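Local coordinates for periplasmic divalent cation tolerance protein (Synechococcus elongatus, PDB 6GDX) that is of uncertain function but, as a trimeric PII-like protein of the CutA family, may carry or signal small molecules rather than confer heavy-metal tolerance, at residues L37-S41 with Q104-A108; A46-A50 with Q83-F87. All coordinates share one frame; numbering follows the deposited sequence.

In the fold
From the N terminus, the chain runs through strand 33-40 and into helix 43-55. The long hairpin of strands 61-73 and 76-90 follows, and helix 91-104 then leads to a loop. Interaction 1 closes the wide circuit, bringing the loop residues 104-108 back to the end of strand 33-40. Interaction 2 lies wholly within that circuit and joins helix 43-55 to strand 76-90. The centres of the two contacts are about 8 Å apart. Strands 33-40 and 76-90 are antiparallel neighbours in one sheet, where backbone bonds pair T38 with M85 and V40 with Q83. The contacts thus tie the two inner strands of the sheet, a helix and a loop together in one ferredoxin-like unit.

Interaction 1: residues L37-S41 with Q104-A108; sequences LTTVS and QHPYA
H105 reaches strand 37-40 through the edge of its imidazole, and the polar part of the contact is built on that ring. NE2 of H105 donates to OG1 of T38 at 3.0 Å, the hydroxyl lying 27° out of the ring plane. The same nitrogen also faces the carbonyl O of T39 at 2.9 Å, near the plane, but an N-H...O angle of 116° makes this bond weak. The ring's other nitrogen, ND1, accepts the backbone N-H of Y107, which lies almost exactly in the ring plane, at 2.9 Å between the two nitrogens. With ND1 used as acceptor and NE2 as donor, the ring's rotation and tautomer are both fixed. OG1 of T38 in turn bonds the carbonyl O of E111, so this buried hydroxyl has two partners.

The apolar part belongs to V40. Its CG1, anti to the carbonyl carbon (chi1 -61°), lies over one face of the H105 imidazole as a CH-pi contact, 4.0 Å from the ring centroid. The same methyl meets CG of P106 at 3.6 Å, the two side chains crossing at about a right angle.

Y107 makes the third kind of contact, van der Waals packing along the strand end. Its ring lies obliquely to the V40-S41 peptide, and OH comes 3.5 Å from CB of S41. OH also stands near N of S41 without bonding it. The hydroxyl is instead hydrogen-bonded to E82, whose carboxylate also bonds OG1 of T39, while N of S41 bonds E45. A Bis-Tris molecule lies about 4 Å from the Y107 side chain. The arrangement joins the loop between helix 91-104 and strand 113-115 to strand 33-40 of a ferredoxin-like fold, beside a Bis-Tris site that is possibly a small-molecule pocket.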
ATOM      1  N   LEU B  37       6.094   6.646   1.772  1.00  8.24           N
ATOM      2  CA  LEU B  37       6.359   5.819   0.594  1.00  8.55           C
ATOM      3  C   LEU B  37       7.303   6.525  -0.334  1.00  8.18           C
ATOM      4  O   LEU B  37       7.094   7.705  -0.678  1.00  9.57           O
ATOM      5  CB  LEU B  37       5.040   5.553  -0.141  1.00  9.58           C
ATOM      6  CG  LEU B  37       3.893   5.002   0.702  1.00 12.32           C
ATOM      7  CD1 LEU B  37       2.645   4.865  -0.164  1.00 13.75           C
ATOM      8  CD2 LEU B  37       4.246   3.743   1.442  1.00 14.95           C
ATOM      9  N   THR B  38       8.357   5.828  -0.734  1.00  8.23           N
ATOM     10  CA  THR B  38       9.280   6.326  -1.745  1.00  8.28           C
ATOM     11  C   THR B  38       9.795   5.133  -2.557  1.00  8.31           C
ATOM     12  O   THR B  38       9.512   3.980  -2.217  1.00  9.76           O
ATOM     13  CB  THR B  38      10.425   7.133  -1.126  1.00  9.74           C
ATOM     14  OG1 THR B  38      11.175   7.780  -2.162  1.00 10.03           O
ATOM     15  CG2 THR B  38      11.334   6.298  -0.290  1.00 11.42           C
ATOM     16  N   THR B  39      10.527   5.406  -3.630  1.00  8.82           N
ATOM     17  CA  THR B  39      11.159   4.346  -4.426  1.00  9.15           C
ATOM     18  C   THR B  39      12.619   4.674  -4.613  1.00  9.10           C
ATOM     19  O   THR B  39      13.029   5.831  -4.595  1.00 10.10           O
ATOM     20  CB  THR B  39      10.487   4.160  -5.788  1.00 10.38           C
ATOM     21  OG1 THR B  39      10.714   5.308  -6.582  1.00 13.43           O
ATOM     22  CG2 THR B  39       9.010   3.898  -5.664  1.00 10.84           C
ATOM     23  N   VAL B  40      13.409   3.610  -4.811  1.00  9.12           N
ATOM     24  CA  VAL B  40      14.789   3.721  -5.268  1.00  9.43           C
ATOM     25  C   VAL B  40      14.968   2.729  -6.417  1.00  9.74           C
ATOM     26  O   VAL B  40      14.052   1.972  -6.749  1.00 10.80           O
ATOM     27  CB  VAL B  40      15.795   3.439  -4.134  1.00 10.53           C
ATOM     28  CG1 VAL B  40      15.635   4.430  -3.016  1.00 11.38           C
ATOM     29  CG2 VAL B  40      15.661   2.016  -3.607  1.00 10.82           C
ATOM     30  N   SER B  41      16.135   2.740  -7.056  1.00 10.40           N
ATOM     31  CA  SER B  41      16.312   1.905  -8.232  1.00 11.54           C
ATOM     32  C   SER B  41      16.634   0.447  -7.915  1.00 11.69           C
ATOM     33  O   SER B  41      16.045  -0.437  -8.533  1.00 13.90           O
ATOM     34  CB  SER B  41      17.400   2.478  -9.138  1.00 13.20           C
ATOM     35  OG  SER B  41      17.603   1.660 -10.266  1.00 17.49           O
ATOM     36  N   GLN B 104      20.034  11.768   1.819  1.00 16.53           N
ATOM     37  CA  GLN B 104      20.457  10.382   1.762  1.00 16.86           C
ATOM     38  C   GLN B 104      19.828   9.584   0.632  1.00 16.86           C
ATOM     39  O   GLN B 104      20.394   8.567   0.224  1.00 17.87           O
ATOM     40  CB  GLN B 104      20.173   9.674   3.104  1.00 19.12           C
ATOM     41  CG  GLN B 104      20.846  10.333   4.299  1.00 20.96           C
ATOM     42  CD  GLN B 104      22.339  10.453   4.109  1.00 25.55           C
ATOM     43  OE1 GLN B 104      22.994   9.467   3.803  1.00 27.91           O
ATOM     44  NE2 GLN B 104      22.875  11.675   4.226  1.00 29.64           N
ATOM     45  N   HIS B 105      18.677  10.018   0.116  1.00 16.07           N
ATOM     46  CA  HIS B 105      18.031   9.236  -0.941  1.00 15.37           C
ATOM     47  C   HIS B 105      18.908   9.295  -2.197  1.00 16.19           C
ATOM     48  O   HIS B 105      19.501  10.345  -2.502  1.00 18.01           O
ATOM     49  CB  HIS B 105      16.679   9.853  -1.242  1.00 15.06           C
ATOM     50  CG  HIS B 105      15.780   8.984  -2.052  1.00 13.75           C
ATOM     51  ND1 HIS B 105      15.977   8.684  -3.384  1.00 13.96           N
ATOM     52  CD2 HIS B 105      14.632   8.372  -1.682  1.00 13.04           C
ATOM     53  CE1 HIS B 105      14.962   7.938  -3.798  1.00 13.26           C
ATOM     54  NE2 HIS B 105      14.129   7.745  -2.786  1.00 12.91           N
ATOM     55  N   PRO B 106      18.999   8.197  -2.963  1.00 16.24           N
ATOM     56  CA  PRO B 106      19.824   8.239  -4.186  1.00 17.12           C
ATOM     57  C   PRO B 106      19.308   9.130  -5.339  1.00 18.22           C
ATOM     58  O   PRO B 106      20.067   9.502  -6.208  1.00 19.35           O
ATOM     59  CB  PRO B 106      19.890   6.763  -4.624  1.00 17.62           C
ATOM     60  CG  PRO B 106      18.694   6.148  -4.012  1.00 18.62           C
ATOM     61  CD  PRO B 106      18.506   6.830  -2.690  1.00 16.55           C
ATOM     62  N   TYR B 107      18.019   9.449  -5.354  1.00 15.96           N
ATOM     63  CA  TYR B 107      17.431  10.244  -6.427  1.00 16.09           C
ATOM     64  C   TYR B 107      17.408  11.711  -6.012  1.00 16.63           C
ATOM     65  O   TYR B 107      17.159  12.034  -4.850  1.00 17.62           O
ATOM     66  CB  TYR B 107      15.961   9.866  -6.695  1.00 15.67           C
ATOM     67  CG  TYR B 107      15.688   8.490  -7.279  1.00 15.15           C
ATOM     68  CD1 TYR B 107      16.707   7.587  -7.596  1.00 16.54           C
ATOM     69  CD2 TYR B 107      14.389   8.123  -7.536  1.00 15.62           C
ATOM     70  CE1 TYR B 107      16.409   6.351  -8.149  1.00 17.17           C
ATOM     71  CE2 TYR B 107      14.078   6.895  -8.090  1.00 15.55           C
ATOM     72  CZ  TYR B 107      15.083   6.013  -8.399  1.00 16.21           C
ATOM     73  OH  TYR B 107      14.747   4.782  -8.939  1.00 16.93           O
ATOM     74  N   ALA B 108      17.604  12.592  -6.992  1.00 17.40           N
ATOM     75  CA  ALA B 108      17.511  14.043  -6.757  1.00 18.83           C
ATOM     76  C   ALA B 108      16.093  14.497  -6.439  1.00 18.77           C
ATOM     77  O   ALA B 108      15.921  15.428  -5.674  1.00 20.09           O
ATOM     78  CB  ALA B 108      18.075  14.829  -7.932  1.00 20.96           C
TER

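Interaction 2: residues A46-A50 with Q83-F87; sequences AQQLA and QQMSF
M85 lays its thioether against the sheet-facing side of helix 46-50, across the backbone turn between A46 and A50. Its terminal CE is 3.4 Å from the carbonyl O of A46 and 3.8 Å from N of A50, two atoms already joined by the helical bond from A50 N to A46 O. The methyl thus rests on a carbonyl and an amide that are already paired with each other. The torsions account for this placement: an extended chi2 (-175°) carries the sulfur straight off the strand, and a turn at chi3 (70°) lays CE along the helix.

Three helix side chains line the helix-facing side of the M85 end. A46 contributes CB at 4.0 Å from SD, and A50 sets its own CB 4.0 Å from CE. L49 crosses M85 at about a right angle and brings CD2 to 3.9 Å from SD.

Beyond M85, the contact continues at both ends of the strand segment. CB of Q83 meets CB of A46 at 3.9 Å, a contact made by the aliphatic base of the glutamine. At the other end, CD2 of L49 approaches the edge of the F87 ring, 4.2 Å from CZ. W100 and L101 of helix 91-104 also pack on L49, and L97 of that helix touches F87, so helix 91-104 completes this part of the core. Towards the subunit interface, A50 touches C70 of a second subunit.

The segment axes are 10.1 Å apart and only 14° from parallel, with no hydrogen bond between the segments. That is the signature of a helix laid along a beta sheet by apolar packing, here helix 43-55 of the ferredoxin-like alpha/beta sandwich on its central strands.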
ATOM      1  N   ALA B  46      18.003   0.124  -1.653  1.00  9.82           N
ATOM      2  CA  ALA B  46      16.892   0.073  -0.721  1.00  9.62           C
ATOM      3  C   ALA B  46      17.317  -0.494   0.621  1.00  9.48           C
ATOM      4  O   ALA B  46      16.945   0.028   1.666  1.00  9.74           O
ATOM      5  CB  ALA B  46      15.765  -0.736  -1.299  1.00  9.57           C
ATOM      6  N   GLN B  47      18.099  -1.573   0.590  1.00  9.73           N
ATOM      7  CA  GLN B  47      18.536  -2.217   1.830  1.00 10.14           C
ATOM      8  C   GLN B  47      19.406  -1.236   2.650  1.00 10.72           C
ATOM      9  O   GLN B  47      19.265  -1.136   3.853  1.00 11.32           O
ATOM     10  CB  GLN B  47      19.320  -3.493   1.501  1.00 10.77           C
ATOM     11  CG  GLN B  47      18.475  -4.597   0.936  1.00 10.80           C
ATOM     12  CD  GLN B  47      19.277  -5.756   0.415  1.00 12.03           C
ATOM     13  OE1 GLN B  47      20.444  -5.600   0.021  1.00 13.64           O
ATOM     14  NE2 GLN B  47      18.670  -6.939   0.395  1.00 12.92           N
ATOM     15  N   GLN B  48      20.291  -0.527   1.978  1.00 11.15           N
ATOM     16  CA  GLN B  48      21.168   0.403   2.650  1.00 12.03           C
ATOM     17  C   GLN B  48      20.410   1.578   3.242  1.00 11.81           C
ATOM     18  O   GLN B  48      20.681   2.012   4.389  1.00 12.53           O
ATOM     19  CB  GLN B  48      22.268   0.851   1.697  1.00 14.27           C
ATOM     20  CG  GLN B  48      23.265  -0.284   1.424  1.00 17.99           C
ATOM     21  CD  GLN B  48      24.421   0.091   0.514  1.00 23.72           C
ATOM     22  OE1 GLN B  48      24.556   1.240   0.099  1.00 30.39           O
ATOM     23  NE2 GLN B  48      25.278  -0.887   0.213  1.00 26.17           N
ATOM     24  N   LEU B  49      19.461   2.119   2.485  1.00 10.84           N
ATOM     25  CA  LEU B  49      18.699   3.271   2.967  1.00 10.78           C
ATOM     26  C   LEU B  49      17.808   2.861   4.128  1.00 10.02           C
ATOM     27  O   LEU B  49      17.668   3.606   5.094  1.00 11.31           O
ATOM     28  CB  LEU B  49      17.877   3.855   1.837  1.00 11.29           C
ATOM     29  CG  LEU B  49      17.219   5.203   2.045  1.00 12.80           C
ATOM     30  CD1 LEU B  49      18.273   6.279   2.214  1.00 14.41           C
ATOM     31  CD2 LEU B  49      16.294   5.531   0.877  1.00 13.25           C
ATOM     32  N   ALA B  50      17.189   1.685   4.013  1.00  9.86           N
ATOM     33  CA  ALA B  50      16.330   1.203   5.077  1.00 10.51           C
ATOM     34  C   ALA B  50      17.114   1.025   6.373  1.00 10.66           C
ATOM     35  O   ALA B  50      16.685   1.457   7.439  1.00 11.54           O
ATOM     36  CB  ALA B  50      15.690  -0.095   4.669  1.00 10.78           C
ATOM     37  N   GLN B  83      12.467  -0.306  -6.410  1.00  9.34           N
ATOM     38  CA  GLN B  83      12.098  -0.902  -5.134  1.00  9.11           C
ATOM     39  C   GLN B  83      11.169   0.082  -4.461  1.00  9.01           C
ATOM     40  O   GLN B  83      11.556   1.238  -4.212  1.00  9.95           O
ATOM     41  CB  GLN B  83      13.319  -1.105  -4.254  1.00 10.01           C
ATOM     42  CG  GLN B  83      14.363  -2.023  -4.900  1.00 11.80           C
ATOM     43  CD  GLN B  83      13.965  -3.481  -4.890  1.00 14.11           C
ATOM     44  OE1 GLN B  83      13.436  -3.984  -3.906  1.00 17.96           O
ATOM     45  NE2 GLN B  83      14.238  -4.177  -5.968  1.00 15.29           N
ATOM     46  N   GLN B  84       9.958  -0.348  -4.136  1.00  8.55           N
ATOM     47  CA  GLN B  84       9.052   0.442  -3.327  1.00  8.54           C
ATOM     48  C   GLN B  84       9.446   0.287  -1.868  1.00  8.62           C
ATOM     49  O   GLN B  84       9.559  -0.836  -1.361  1.00 10.11           O
ATOM     50  CB  GLN B  84       7.609  -0.041  -3.519  1.00  9.57           C
ATOM     51  CG  GLN B  84       6.563   0.723  -2.724  1.00 10.70           C
ATOM     52  CD  GLN B  84       6.367   2.098  -3.289  1.00 12.00           C
ATOM     53  OE1 GLN B  84       5.970   2.225  -4.449  1.00 13.59           O
ATOM     54  NE2 GLN B  84       6.677   3.139  -2.524  1.00 13.93           N
ATOM     55  N   MET B  85       9.566   1.397  -1.179  1.00  8.38           N
ATOM     56  CA  MET B  85       9.873   1.428   0.236  1.00  8.79           C
ATOM     57  C   MET B  85       8.734   2.034   1.024  1.00  8.46           C
ATOM     58  O   MET B  85       8.095   2.992   0.556  1.00 10.18           O
ATOM     59  CB  MET B  85      11.150   2.226   0.463  1.00  9.50           C
ATOM     60  CG  MET B  85      12.309   1.726  -0.359  1.00 10.72           C
ATOM     61  SD  MET B  85      13.876   2.586  -0.003  1.00 11.13           S
ATOM     62  CE  MET B  85      14.184   1.958   1.636  1.00 10.48           C
ATOM     63  N   SER B  86       8.458   1.465   2.181  1.00  7.74           N
ATOM     64  CA  SER B  86       7.450   1.967   3.101  1.00  8.39           C
ATOM     65  C   SER B  86       8.082   2.099   4.470  1.00  8.22           C
ATOM     66  O   SER B  86       8.446   1.091   5.096  1.00  9.08           O
ATOM     67  CB  SER B  86       6.267   1.020   3.144  1.00  9.89           C
ATOM     68  OG  SER B  86       5.371   1.374   4.156  1.00 13.13           O
ATOM     69  N   PHE B  87       8.227   3.322   4.916  1.00  7.80           N
ATOM     70  CA  PHE B  87       8.842   3.662   6.196  1.00  8.45           C
ATOM     71  C   PHE B  87       7.728   3.874   7.215  1.00  8.56           C
ATOM     72  O   PHE B  87       6.858   4.747   7.049  1.00  9.61           O
ATOM     73  CB  PHE B  87       9.648   4.965   6.106  1.00  9.31           C
ATOM     74  CG  PHE B  87      10.876   4.906   5.227  1.00  9.40           C
ATOM     75  CD1 PHE B  87      10.783   4.896   3.838  1.00  9.86           C
ATOM     76  CD2 PHE B  87      12.136   4.906   5.786  1.00 10.35           C
ATOM     77  CE1 PHE B  87      11.913   4.842   3.052  1.00 10.16           C
ATOM     78  CE2 PHE B  87      13.277   4.869   4.996  1.00 11.54           C
ATOM     79  CZ  PHE B  87      13.169   4.871   3.627  1.00 10.71           C
TER